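Local coordinates for protein MYB21 (Trichomonas vaginalis, PDB 3OSG) that binds promoter DNA through its Myb R2R3 domain, the part described here, and probably acts as a sequence-specific transcription factor for RNA polymerase II, at residues Gln78-Gly81 with Ala85-Ala88; Thr63-Glu68 with Pro92-Ile97. All coordinates share one frame; numbering follows the deposited sequence.

Contact 1. Residues Gln78-Gly81 with Ala85-Ala88. With nucleotides of chain C.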
loop_
_atom_site.group_PDB
_atom_site.type_symbol
_atom_site.label_atom_id
_atom_site.label_comp_id
_atom_site.label_asym_id
_atom_site.label_seq_id
_atom_site.Cartn_x
_atom_site.Cartn_y
_atom_site.Cartn_z
ATOM N N GLN A 78 19.212 -7.569 6.269
ATOM C CA GLN A 78 20.377 -8.405 6.532
ATOM C C GLN A 78 19.916 -9.634 7.322
ATOM O O GLN A 78 20.402 -10.740 7.107
ATOM C CB GLN A 78 21.446 -7.631 7.312
ATOM C CG GLN A 78 22.019 -6.426 6.577
ATOM C CD GLN A 78 23.112 -5.717 7.368
ATOM O OE1 GLN A 78 24.296 -5.855 7.068
ATOM N NE2 GLN A 78 22.714 -4.960 8.384
ATOM N N GLU A 79 18.961 -9.432 8.222
ATOM C CA GLU A 79 18.445 -10.522 9.040
ATOM C C GLU A 79 17.550 -11.505 8.262
ATOM O O GLU A 79 17.741 -12.716 8.343
ATOM C CB GLU A 79 17.719 -9.977 10.281
ATOM C CG GLU A 79 17.031 -11.045 11.149
ATOM C CD GLU A 79 16.495 -10.499 12.479
ATOM O OE1 GLU A 79 16.370 -9.258 12.619
ATOM O OE2 GLU A 79 16.196 -11.313 13.388
ATOM N N TYR A 80 16.595 -10.986 7.493
ATOM C CA TYR A 80 15.549 -11.827 6.904
ATOM C C TYR A 80 15.612 -11.999 5.395
ATOM O O TYR A 80 14.914 -12.835 4.834
ATOM C CB TYR A 80 14.178 -11.257 7.245
ATOM C CG TYR A 80 13.787 -11.405 8.691
ATOM C CD1 TYR A 80 13.523 -12.656 9.238
ATOM C CD2 TYR A 80 13.653 -10.297 9.505
ATOM C CE1 TYR A 80 13.149 -12.792 10.553
ATOM C CE2 TYR A 80 13.277 -10.427 10.827
ATOM C CZ TYR A 80 13.030 -11.679 11.345
ATOM O OH TYR A 80 12.656 -11.805 12.664
ATOM N N GLY A 81 16.418 -11.196 4.721
ATOM C CA GLY A 81 16.434 -11.240 3.273
ATOM C C GLY A 81 15.154 -10.619 2.740
ATOM O O GLY A 81 14.504 -9.844 3.441
ATOM N N ALA A 85 6.914 -9.171 3.940
ATOM C CA ALA A 85 5.779 -9.274 4.855
ATOM C C ALA A 85 6.226 -9.517 6.302
ATOM O O ALA A 85 5.663 -8.960 7.240
ATOM C CB ALA A 85 4.836 -10.390 4.405
ATOM N N ILE A 86 7.243 -10.351 6.475
ATOM C CA ILE A 86 7.843 -10.535 7.791
ATOM C C ILE A 86 8.448 -9.234 8.278
ATOM O O ILE A 86 8.170 -8.788 9.389
ATOM C CB ILE A 86 8.935 -11.603 7.750
ATOM C CG1 ILE A 86 8.286 -12.989 7.659
ATOM C CG2 ILE A 86 9.827 -11.505 8.977
ATOM C CD1 ILE A 86 9.265 -14.151 7.804
ATOM N N ILE A 87 9.266 -8.621 7.430
ATOM C CA ILE A 87 9.959 -7.404 7.794
ATOM C C ILE A 87 8.995 -6.293 8.171
ATOM O O ILE A 87 9.276 -5.516 9.083
ATOM C CB ILE A 87 10.886 -6.940 6.661
ATOM C CG1 ILE A 87 12.038 -7.928 6.513
ATOM C CG2 ILE A 87 11.435 -5.571 6.961
ATOM C CD1 ILE A 87 12.890 -7.687 5.321
ATOM N N ALA A 88 7.860 -6.222 7.476
ATOM C CA ALA A 88 6.893 -5.151 7.699
ATOM C C ALA A 88 6.246 -5.268 9.080
ATOM O O ALA A 88 5.670 -4.302 9.598
ATOM C CB ALA A 88 5.830 -5.166 6.616
ATOM P P DA C 4 1.265 -12.112 3.981
ATOM O OP1 DA C 4 1.961 -12.915 5.005
ATOM O OP2 DA C 4 0.864 -10.710 4.229
ATOM O "O5'" DA C 4 2.173 -12.159 2.662
ATOM C "C5'" DA C 4 2.678 -13.422 2.251
ATOM C "C4'" DA C 4 3.278 -13.293 0.858
ATOM O "O4'" DA C 4 2.223 -13.026 -0.095
ATOM C "C3'" DA C 4 4.257 -12.132 0.692
ATOM O "O3'" DA C 4 5.543 -12.695 0.627
ATOM C "C2'" DA C 4 3.874 -11.481 -0.634
ATOM C "C1'" DA C 4 2.825 -12.433 -1.220
ATOM N N9 DA C 4 1.777 -11.768 -1.986
ATOM C C8 DA C 4 0.880 -10.866 -1.498
ATOM N N7 DA C 4 0.041 -10.410 -2.400
ATOM C C5 DA C 4 0.411 -11.066 -3.568
ATOM C C6 DA C 4 -0.085 -11.028 -4.889
ATOM N N6 DA C 4 -1.114 -10.266 -5.289
ATOM N N1 DA C 4 0.523 -11.805 -5.803
ATOM C C2 DA C 4 1.548 -12.570 -5.429
ATOM N N3 DA C 4 2.094 -12.685 -4.229
ATOM C C4 DA C 4 1.472 -11.916 -3.326
ATOM P P DC C 5 6.816 -11.734 0.757
ATOM O OP1 DC C 5 7.881 -12.541 1.385
ATOM O OP2 DC C 5 6.387 -10.464 1.366
ATOM O "O5'" DC C 5 7.130 -11.469 -0.782
ATOM C "C5'" DC C 5 7.482 -12.552 -1.596
ATOM C "C4'" DC C 5 7.611 -12.045 -3.003
ATOM O "O4'" DC C 5 6.290 -11.697 -3.486
ATOM C "C3'" DC C 5 8.481 -10.790 -3.164
ATOM O "O3'" DC C 5 9.436 -11.077 -4.178
ATOM C "C2'" DC C 5 7.488 -9.717 -3.602
ATOM C "C1'" DC C 5 6.445 -10.571 -4.324
ATOM N N1 DC C 5 5.124 -9.910 -4.467
ATOM C C2 DC C 5 4.440 -9.999 -5.670
ATOM O O2 DC C 5 4.976 -10.625 -6.579
ATOM N N3 DC C 5 3.225 -9.395 -5.787
ATOM C C4 DC C 5 2.717 -8.721 -4.753
ATOM N N4 DC C 5 1.530 -8.133 -4.886
ATOM C C5 DC C 5 3.398 -8.630 -3.509
ATOM C C6 DC C 5 4.589 -9.226 -3.415
#

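Contact 2. Residues Thr63-Glu68 with Pro92-Ile97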
loop_
_atom_site.group_PDB
_atom_site.type_symbol
_atom_site.label_atom_id
_atom_site.label_comp_id
_atom_site.label_asym_id
_atom_site.label_seq_id
_atom_site.Cartn_x
_atom_site.Cartn_y
_atom_site.Cartn_z
ATOM N N THR A 63 3.171 9.494 7.162
ATOM C CA THR A 63 4.338 10.323 7.414
ATOM C C THR A 63 5.540 9.786 6.639
ATOM O O THR A 63 5.657 8.582 6.420
ATOM C CB THR A 63 4.658 10.356 8.905
ATOM O OG1 THR A 63 5.044 9.046 9.340
ATOM C CG2 THR A 63 3.433 10.794 9.683
ATOM N N PRO A 64 6.431 10.682 6.202
ATOM C CA PRO A 64 7.611 10.258 5.448
ATOM C C PRO A 64 8.438 9.274 6.256
ATOM O O PRO A 64 8.345 9.271 7.483
ATOM C CB PRO A 64 8.389 11.565 5.255
ATOM C CG PRO A 64 7.335 12.629 5.296
ATOM C CD PRO A 64 6.338 12.147 6.316
ATOM N N TRP A 65 9.212 8.445 5.562
ATOM C CA TRP A 65 10.149 7.524 6.182
ATOM C C TRP A 65 11.235 8.300 6.900
ATOM O O TRP A 65 11.824 9.224 6.340
ATOM C CB TRP A 65 10.783 6.618 5.124
ATOM C CG TRP A 65 9.926 5.445 4.791
ATOM C CD1 TRP A 65 8.751 5.462 4.108
ATOM C CD2 TRP A 65 10.170 4.076 5.138
ATOM N NE1 TRP A 65 8.240 4.190 4.009
ATOM C CE2 TRP A 65 9.093 3.320 4.634
ATOM C CE3 TRP A 65 11.188 3.417 5.829
ATOM C CZ2 TRP A 65 9.012 1.945 4.792
ATOM C CZ3 TRP A 65 11.105 2.054 5.983
ATOM C CH2 TRP A 65 10.027 1.330 5.462
ATOM N N THR A 66 11.480 7.915 8.144
ATOM C CA THR A 66 12.465 8.561 8.986
ATOM C C THR A 66 13.795 7.835 8.819
ATOM O O THR A 66 13.830 6.700 8.355
ATOM C CB THR A 66 12.049 8.458 10.449
ATOM O OG1 THR A 66 12.252 7.117 10.896
ATOM C CG2 THR A 66 10.584 8.812 10.616
ATOM N N ALA A 67 14.892 8.485 9.192
ATOM C CA ALA A 67 16.202 7.862 9.058
ATOM C C ALA A 67 16.345 6.642 9.981
ATOM O O ALA A 67 17.085 5.700 9.680
ATOM C CB ALA A 67 17.327 8.898 9.295
ATOM N N GLU A 68 15.617 6.653 11.093
ATOM C CA GLU A 68 15.611 5.517 12.003
ATOM C C GLU A 68 14.940 4.320 11.337
ATOM O O GLU A 68 15.426 3.190 11.430
ATOM C CB GLU A 68 14.905 5.869 13.323
ATOM C CG GLU A 68 15.468 7.113 14.031
ATOM C CD GLU A 68 15.080 8.434 13.351
ATOM O OE1 GLU A 68 13.972 8.514 12.780
ATOM O OE2 GLU A 68 15.876 9.399 13.395
ATOM N N PRO A 92 5.356 -0.451 12.321
ATOM C CA PRO A 92 3.974 -0.034 12.549
ATOM C C PRO A 92 3.541 1.031 11.550
ATOM O O PRO A 92 4.145 2.099 11.481
ATOM C CB PRO A 92 4.015 0.556 13.966
ATOM C CG PRO A 92 5.457 0.757 14.273
ATOM C CD PRO A 92 6.182 -0.301 13.524
ATOM N N GLY A 93 2.499 0.739 10.782
ATOM C CA GLY A 93 1.960 1.720 9.867
ATOM C C GLY A 93 2.465 1.553 8.446
ATOM O O GLY A 93 2.075 2.315 7.568
ATOM N N ARG A 94 3.326 0.559 8.226
ATOM C CA ARG A 94 3.861 0.273 6.897
ATOM C C ARG A 94 3.551 -1.168 6.552
ATOM O O ARG A 94 3.552 -2.022 7.427
ATOM C CB ARG A 94 5.381 0.456 6.877
ATOM C CG ARG A 94 5.910 1.375 7.963
ATOM C CD ARG A 94 6.620 2.593 7.401
ATOM N NE ARG A 94 5.708 3.533 6.755
ATOM C CZ ARG A 94 5.882 4.855 6.727
ATOM N NH1 ARG A 94 6.932 5.420 7.314
ATOM N NH2 ARG A 94 5.004 5.621 6.103
ATOM N N THR A 95 3.315 -1.454 5.277
ATOM C CA THR A 95 3.022 -2.825 4.862
ATOM C C THR A 95 4.136 -3.304 3.967
ATOM O O THR A 95 5.021 -2.536 3.624
ATOM C CB THR A 95 1.718 -2.898 4.061
ATOM O OG1 THR A 95 1.927 -2.324 2.764
ATOM C CG2 THR A 95 0.622 -2.128 4.777
ATOM N N ASP A 96 4.079 -4.564 3.567
ATOM C CA ASP A 96 5.104 -5.123 2.707
ATOM C C ASP A 96 5.263 -4.333 1.405
ATOM O O ASP A 96 6.353 -4.258 0.865
ATOM C CB ASP A 96 4.826 -6.599 2.417
ATOM C CG ASP A 96 3.506 -6.818 1.702
ATOM O OD1 ASP A 96 3.394 -7.794 0.935
ATOM O OD2 ASP A 96 2.575 -6.019 1.906
ATOM N N ILE A 97 4.174 -3.754 0.913
ATOM C CA ILE A 97 4.214 -2.945 -0.301
ATOM C C ILE A 97 5.168 -1.775 -0.077
ATOM O O ILE A 97 6.055 -1.529 -0.887
ATOM C CB ILE A 97 2.821 -2.357 -0.653
ATOM C CG1 ILE A 97 1.885 -3.438 -1.208
ATOM C CG2 ILE A 97 2.958 -1.158 -1.595
ATOM C CD1 ILE A 97 2.463 -4.270 -2.318
#

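Contact 1. Residues Gln78-Gly81 with Ala85-Ala88
The ring of Tyr80 stands against Ile86 so that one methyl, CG2, sits almost exactly above its middle: CG2 is 3.7 Å from the ring centroid and only 4° off the ring normal. This is a CH-pi contact of nearly central geometry, with all six ring carbons at similar range, and the two side chains cross at about a right angle. In Ile86 the CG2 branch lies anti to the backbone N, which turns the methyl, rather than the longer CG1 arm, onto the ring. The other face of the tyrosine is covered by CG of its own neighbour Glu79, also centred, so the aromatic plane is sandwiched between two aliphatic groups. Glu79 carries its carboxylate onward to a salt bridge with Lys76.

Ile87 passes the base of the tyrosine in the opposite direction, its CG1 lying 4.0 Å from Tyr80 CB. Its end reaches beyond, where CD1 packs 3.3 Å from the carbonyl O of Gly81, and this buried side chain also touches Leu73, Lys76 and Ile77 of helix 67-80. Just past that helix, Gly81 takes a positive phi of 72°, which glycine adopts readily, and the chain turns toward helix 84-88.

On helix 84-88, Ala85 gives its backbone N to OP2 of DC5 of chain C at 2.9 Å, and its small CB packs 3.6 Å from O5' of DA4 of chain C. The helix is thus joined to its neighbour by apolar and CH-pi packing, while a main-chain amide, which requires no particular base, holds the DNA backbone.

Contact 2. Residues Thr63-Glu68 with Pro92-Ile97
Arg94 lays its guanidinium flat on the indole of Trp65, the planes only 3° apart and the centres 4.0 Å from each other. The cation sits over the five-membered ring, with CZ of Arg94 3.7 Å from Trp65 NE1, while Arg94 CD lies over the rim of the six-membered ring, 3.6 Å from Trp65 CZ2. Bent at chi2 and chi3, the arginine chain folds along the ring, combining a cation-pi stack with aliphatic packing. At the guanidinium edge, NH2 donates to Thr63 O at 3.0 Å; the oxygen lies in the guanidinium plane and the bond is nearly straight, at 167°. NH1 forms a salt bridge with Glu69, so stack, carbonyl and carboxylate together fix the group's rotation.

Trp65 is one of the tryptophans that mark Myb repeats, and here the stack joins the entry to helix 67-80 with the turn leading into helix 96-109 of the helix-turn-helix fold. Beyond the stack, the indole and Arg94 both touch Ile99 on helix 96-109.

Helices 67-80 and 96-109 each begin with a threonine N-cap, Thr66 and Thr95, the latter's OG1 accepting a weak bond from Ile97 N. Gly93 has a positive phi of 98°, where a side chain would press on the preceding carbonyl O, and Ile97 packs on a thymine base of the bound DNA.

Overall arrangement
From the N terminus the chain passes helices 16-29, 33-38 and 45-56 before reaching residues 63-68, where contact 2 begins. Helix 67-80 follows, and its C-terminal end enters contact 1, which closes a short loop with helix 84-88. The chain then runs on to residues 92-97, which return to 63-68 and complete contact 2. Contact 1 therefore falls wholly within the longer loop of contact 2, and the two do not cross. Together they tie both ends of helix 67-80 to what follows it. Their centres are about 14 Å apart, yet they meet directly: Ala88 CB packs 3.6 Å from Asp96 N, bringing helix 84-88 against the start of helix 96-109.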